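Local coordinates for protein cytochrome P450 RhF (Acinetobacter radioresistens, PDB 6RO8) that binds heme as the P450 domain of a longer, self-sufficient enzyme with reductase and iron-sulfur parts, and probably inserts oxygen into organic substrates, at residues H313-R321 with A416-E424. Sequence-based numbering, arbitrary orientation.
With HEM (protoporphyrin IX containing Fe), chain B; HIS (histidine), chain C.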
# COMPACT_ATOMS: atom_id res chain seq x y z
N HIS A 313 -10.47 8.72 -0.52
CA HIS A 313 -11.49 8.35 -1.50
C HIS A 313 -11.05 7.16 -2.34
O HIS A 313 -11.83 6.24 -2.60
CB HIS A 313 -11.79 9.55 -2.39
CG HIS A 313 -12.82 9.25 -3.43
ND1 HIS A 313 -12.54 8.48 -4.54
CD2 HIS A 313 -14.12 9.59 -3.52
CE1 HIS A 313 -13.64 8.37 -5.28
NE2 HIS A 313 -14.61 9.04 -4.68
N SER A 314 -9.81 7.20 -2.82
CA SER A 314 -9.23 6.17 -3.67
C SER A 314 -7.77 5.99 -3.28
O SER A 314 -6.84 6.26 -4.05
CB SER A 314 -9.31 6.48 -5.16
OG SER A 314 -10.56 7.03 -5.54
N GLY A 315 -7.57 5.52 -2.05
CA GLY A 315 -6.24 5.18 -1.58
C GLY A 315 -5.68 3.94 -2.27
O GLY A 315 -6.37 3.19 -2.96
N SER A 316 -4.37 3.74 -2.08
CA SER A 316 -3.65 2.64 -2.72
C SER A 316 -3.70 1.35 -1.92
O SER A 316 -3.48 0.29 -2.50
CB SER A 316 -2.19 3.04 -2.95
OG SER A 316 -1.63 3.57 -1.76
N VAL A 317 -3.95 1.42 -0.62
CA VAL A 317 -4.31 0.25 0.18
C VAL A 317 -5.82 0.27 0.38
O VAL A 317 -6.37 1.20 0.99
CB VAL A 317 -3.58 0.23 1.52
CG1 VAL A 317 -4.05 -0.96 2.37
CG2 VAL A 317 -2.06 0.18 1.30
N VAL A 318 -6.51 -0.75 -0.11
CA VAL A 318 -7.96 -0.85 -0.02
C VAL A 318 -8.43 -1.89 0.98
O VAL A 318 -9.61 -1.88 1.34
CB VAL A 318 -8.59 -1.14 -1.40
CG1 VAL A 318 -8.39 0.07 -2.36
CG2 VAL A 318 -7.99 -2.42 -1.99
N ALA A 319 -7.55 -2.79 1.43
CA ALA A 319 -7.89 -3.83 2.40
C ALA A 319 -6.62 -4.33 3.07
O ALA A 319 -5.65 -4.66 2.38
CB ALA A 319 -8.61 -4.99 1.72
N TRP A 320 -6.62 -4.39 4.39
CA TRP A 320 -5.52 -4.94 5.16
C TRP A 320 -6.07 -6.07 6.05
O TRP A 320 -7.28 -6.30 6.12
CB TRP A 320 -4.82 -3.83 5.97
CG TRP A 320 -3.35 -4.03 6.13
CD1 TRP A 320 -2.66 -4.10 7.32
CD2 TRP A 320 -2.37 -4.19 5.09
NE1 TRP A 320 -1.31 -4.30 7.08
CE2 TRP A 320 -1.11 -4.35 5.73
CE3 TRP A 320 -2.43 -4.22 3.69
CZ2 TRP A 320 0.08 -4.53 5.01
CZ3 TRP A 320 -1.25 -4.41 2.98
CH2 TRP A 320 -0.01 -4.56 3.64
N ARG A 321 -5.18 -6.79 6.73
CA ARG A 321 -5.58 -8.06 7.34
C ARG A 321 -5.18 -8.15 8.80
O ARG A 321 -4.17 -7.57 9.25
CB ARG A 321 -4.99 -9.23 6.57
CG ARG A 321 -5.50 -9.37 5.15
CD ARG A 321 -4.85 -10.57 4.48
NE ARG A 321 -3.48 -10.30 4.09
CZ ARG A 321 -2.61 -11.21 3.68
NH1 ARG A 321 -2.95 -12.52 3.61
NH2 ARG A 321 -1.38 -10.81 3.33
N ALA A 416 -4.93 -7.64 -10.45
CA ALA A 416 -5.95 -8.26 -9.61
C ALA A 416 -5.31 -8.75 -8.32
O ALA A 416 -4.48 -9.66 -8.33
CB ALA A 416 -6.63 -9.40 -10.36
N ASN A 417 -5.68 -8.12 -7.21
CA ASN A 417 -5.21 -8.52 -5.90
C ASN A 417 -6.23 -7.97 -4.90
O ASN A 417 -7.20 -7.32 -5.28
CB ASN A 417 -3.77 -8.03 -5.65
CG ASN A 417 -3.71 -6.53 -5.34
OD1 ASN A 417 -3.58 -6.13 -4.17
ND2 ASN A 417 -3.81 -5.71 -6.37
N THR A 418 -6.03 -8.27 -3.62
CA THR A 418 -7.04 -7.92 -2.62
C THR A 418 -6.80 -6.59 -1.95
O THR A 418 -7.77 -6.00 -1.46
CB THR A 418 -7.10 -9.00 -1.52
OG1 THR A 418 -5.88 -8.98 -0.76
CG2 THR A 418 -7.36 -10.36 -2.13
N SER A 419 -5.56 -6.11 -1.91
CA SER A 419 -5.16 -5.08 -0.96
C SER A 419 -4.63 -3.80 -1.59
O SER A 419 -4.81 -2.72 -1.02
CB SER A 419 -4.09 -5.66 -0.02
OG SER A 419 -4.71 -6.58 0.86
N PHE A 420 -3.98 -3.89 -2.75
CA PHE A 420 -3.40 -2.72 -3.38
C PHE A 420 -4.18 -2.38 -4.65
O PHE A 420 -4.77 -3.26 -5.29
CB PHE A 420 -1.92 -2.96 -3.68
CG PHE A 420 -1.12 -3.33 -2.47
CD1 PHE A 420 -0.61 -2.35 -1.64
CD2 PHE A 420 -0.89 -4.65 -2.14
CE1 PHE A 420 0.13 -2.68 -0.52
CE2 PHE A 420 -0.15 -4.98 -1.03
CZ PHE A 420 0.35 -3.99 -0.21
N ARG A 421 -4.21 -1.09 -4.98
CA ARG A 421 -5.08 -0.60 -6.05
C ARG A 421 -4.49 0.65 -6.69
O ARG A 421 -4.28 1.68 -6.02
CB ARG A 421 -6.49 -0.32 -5.54
CG ARG A 421 -7.44 -0.03 -6.67
CD ARG A 421 -8.90 0.01 -6.24
NE ARG A 421 -9.75 0.36 -7.38
CZ ARG A 421 -10.12 -0.49 -8.34
NH1 ARG A 421 -9.76 -1.76 -8.29
NH2 ARG A 421 -10.89 -0.07 -9.34
N GLY A 422 -4.25 0.57 -7.99
CA GLY A 422 -3.91 1.71 -8.80
C GLY A 422 -3.93 1.29 -10.25
O GLY A 422 -3.76 0.11 -10.58
N PRO A 423 -4.17 2.24 -11.15
CA PRO A 423 -4.26 1.90 -12.57
C PRO A 423 -2.87 1.63 -13.14
O PRO A 423 -1.89 2.26 -12.76
CB PRO A 423 -4.88 3.16 -13.19
CG PRO A 423 -4.38 4.29 -12.29
CD PRO A 423 -4.23 3.69 -10.90
N GLU A 424 -2.80 0.66 -14.06
CA GLU A 424 -1.50 0.30 -14.64
C GLU A 424 -0.98 1.40 -15.56
O GLU A 424 0.24 1.62 -15.64
CB GLU A 424 -1.62 -1.02 -15.39
CG GLU A 424 -2.38 -2.03 -14.61
CD GLU A 424 -1.95 -3.44 -14.88
OE1 GLU A 424 -2.74 -4.19 -15.49
OE2 GLU A 424 -0.82 -3.79 -14.48
CHA HEM B . 2.47 0.35 7.67
CHB HEM B . -0.11 2.02 3.89
CHC HEM B . 3.83 4.24 2.06
CHD HEM B . 6.45 2.16 5.59
C1A HEM B . 1.42 0.58 6.80
C2A HEM B . 0.07 0.08 6.92
C3A HEM B . -0.64 0.54 5.89
C4A HEM B . 0.24 1.35 5.06
CMA HEM B . -2.13 0.23 5.63
CAA HEM B . -0.49 -0.82 8.05
CBA HEM B . -1.20 0.09 9.03
CGA HEM B . -1.71 -0.67 10.22
O1A HEM B . -1.53 -1.92 10.27
O2A HEM B . -2.28 -0.02 11.12
C1B HEM B . 0.70 2.83 3.13
C2B HEM B . 0.25 3.69 2.05
C3B HEM B . 1.35 4.29 1.53
C4B HEM B . 2.52 3.84 2.27
CMB HEM B . -1.23 3.82 1.62
CAB HEM B . 1.46 5.33 0.38
CBB HEM B . 0.43 5.96 -0.19
C1C HEM B . 4.89 3.88 2.86
C2C HEM B . 6.29 4.25 2.70
C3C HEM B . 6.99 3.66 3.69
C4C HEM B . 6.07 2.90 4.50
CMC HEM B . 6.81 5.17 1.57
CAC HEM B . 8.50 3.68 4.05
CBC HEM B . 9.41 4.33 3.32
C1D HEM B . 5.62 1.47 6.44
C2D HEM B . 6.05 0.71 7.60
C3D HEM B . 4.96 0.22 8.18
C4D HEM B . 3.79 0.64 7.41
CMD HEM B . 7.50 0.50 8.08
CAD HEM B . 4.98 -0.67 9.44
CBD HEM B . 4.94 0.15 10.73
CGD HEM B . 4.50 -0.75 11.86
O1D HEM B . 4.26 -1.95 11.62
O2D HEM B . 4.37 -0.27 13.02
NA HEM B . 1.49 1.33 5.65
NB HEM B . 2.08 2.95 3.24
NC HEM B . 4.81 3.05 3.97
ND HEM B . 4.24 1.41 6.36
FE HEM B . 3.18 2.21 4.79
N HIS C . 3.28 -3.32 1.54
CA HIS C . 2.37 -2.30 2.04
C HIS C . 2.76 -0.91 1.55
O HIS C . 2.15 0.08 1.97
CB HIS C . 2.33 -2.32 3.57
CG HIS C . 3.67 -2.52 4.21
ND1 HIS C . 4.16 -1.69 5.19
CD2 HIS C . 4.62 -3.46 4.00
CE1 HIS C . 5.35 -2.11 5.56
NE2 HIS C . 5.66 -3.18 4.86
OXT HIS C . 3.66 -0.77 0.73
O HOH W 1 3.57 0.21 3.71
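Ser419 OG, 2.6 Å from Ala319 O, gives its proton to that carbonyl from above the carbonyl plane and in turn accepts a bond from Thr418 OG1. It lies where two chain segments of the cytochrome P450 fold line the pocket over the distal face of the heme: the link from helix 303-314 to strand 320-324 and the loop preceding strand 427-429, matching two substrate-recognition regions of P450s. Their backbones form a single bridge at Val317 and Phe420. Val318 N donates to Ser419 O (2.8 Å) almost straight, at 165°, whereas Arg421 N reaches Ser316 O (2.9 Å) along a more bent path. An Asx turn shapes the loop: Asn417 OD1 receives Phe420 N in the carbonyl plane, on a lone pair, and Ser419 N from above that plane, while Asn417 ND2 returns a bond to Phe420 O.

Val318 CG1 meets Arg421 CB (3.7 Å) at the root of an extended side chain whose guanidinium bonds to Gln39 O. Ser316 OG, bonded to Thr274 O, and Val317 CG2 touch the porphyrin. Phe420 CG is anti to its carbonyl carbon (chi1 -56°), which carries the ring to Trp320 and the bound free histidine. Phe420 CZ comes to the indole edge, 3.6 Å from Trp320 CZ3; the rings meet obliquely, centroids 5.8 Å apart and planes at 81°. The histidine CA sits at the phenyl edge, 3.4 Å from Phe420 CE1.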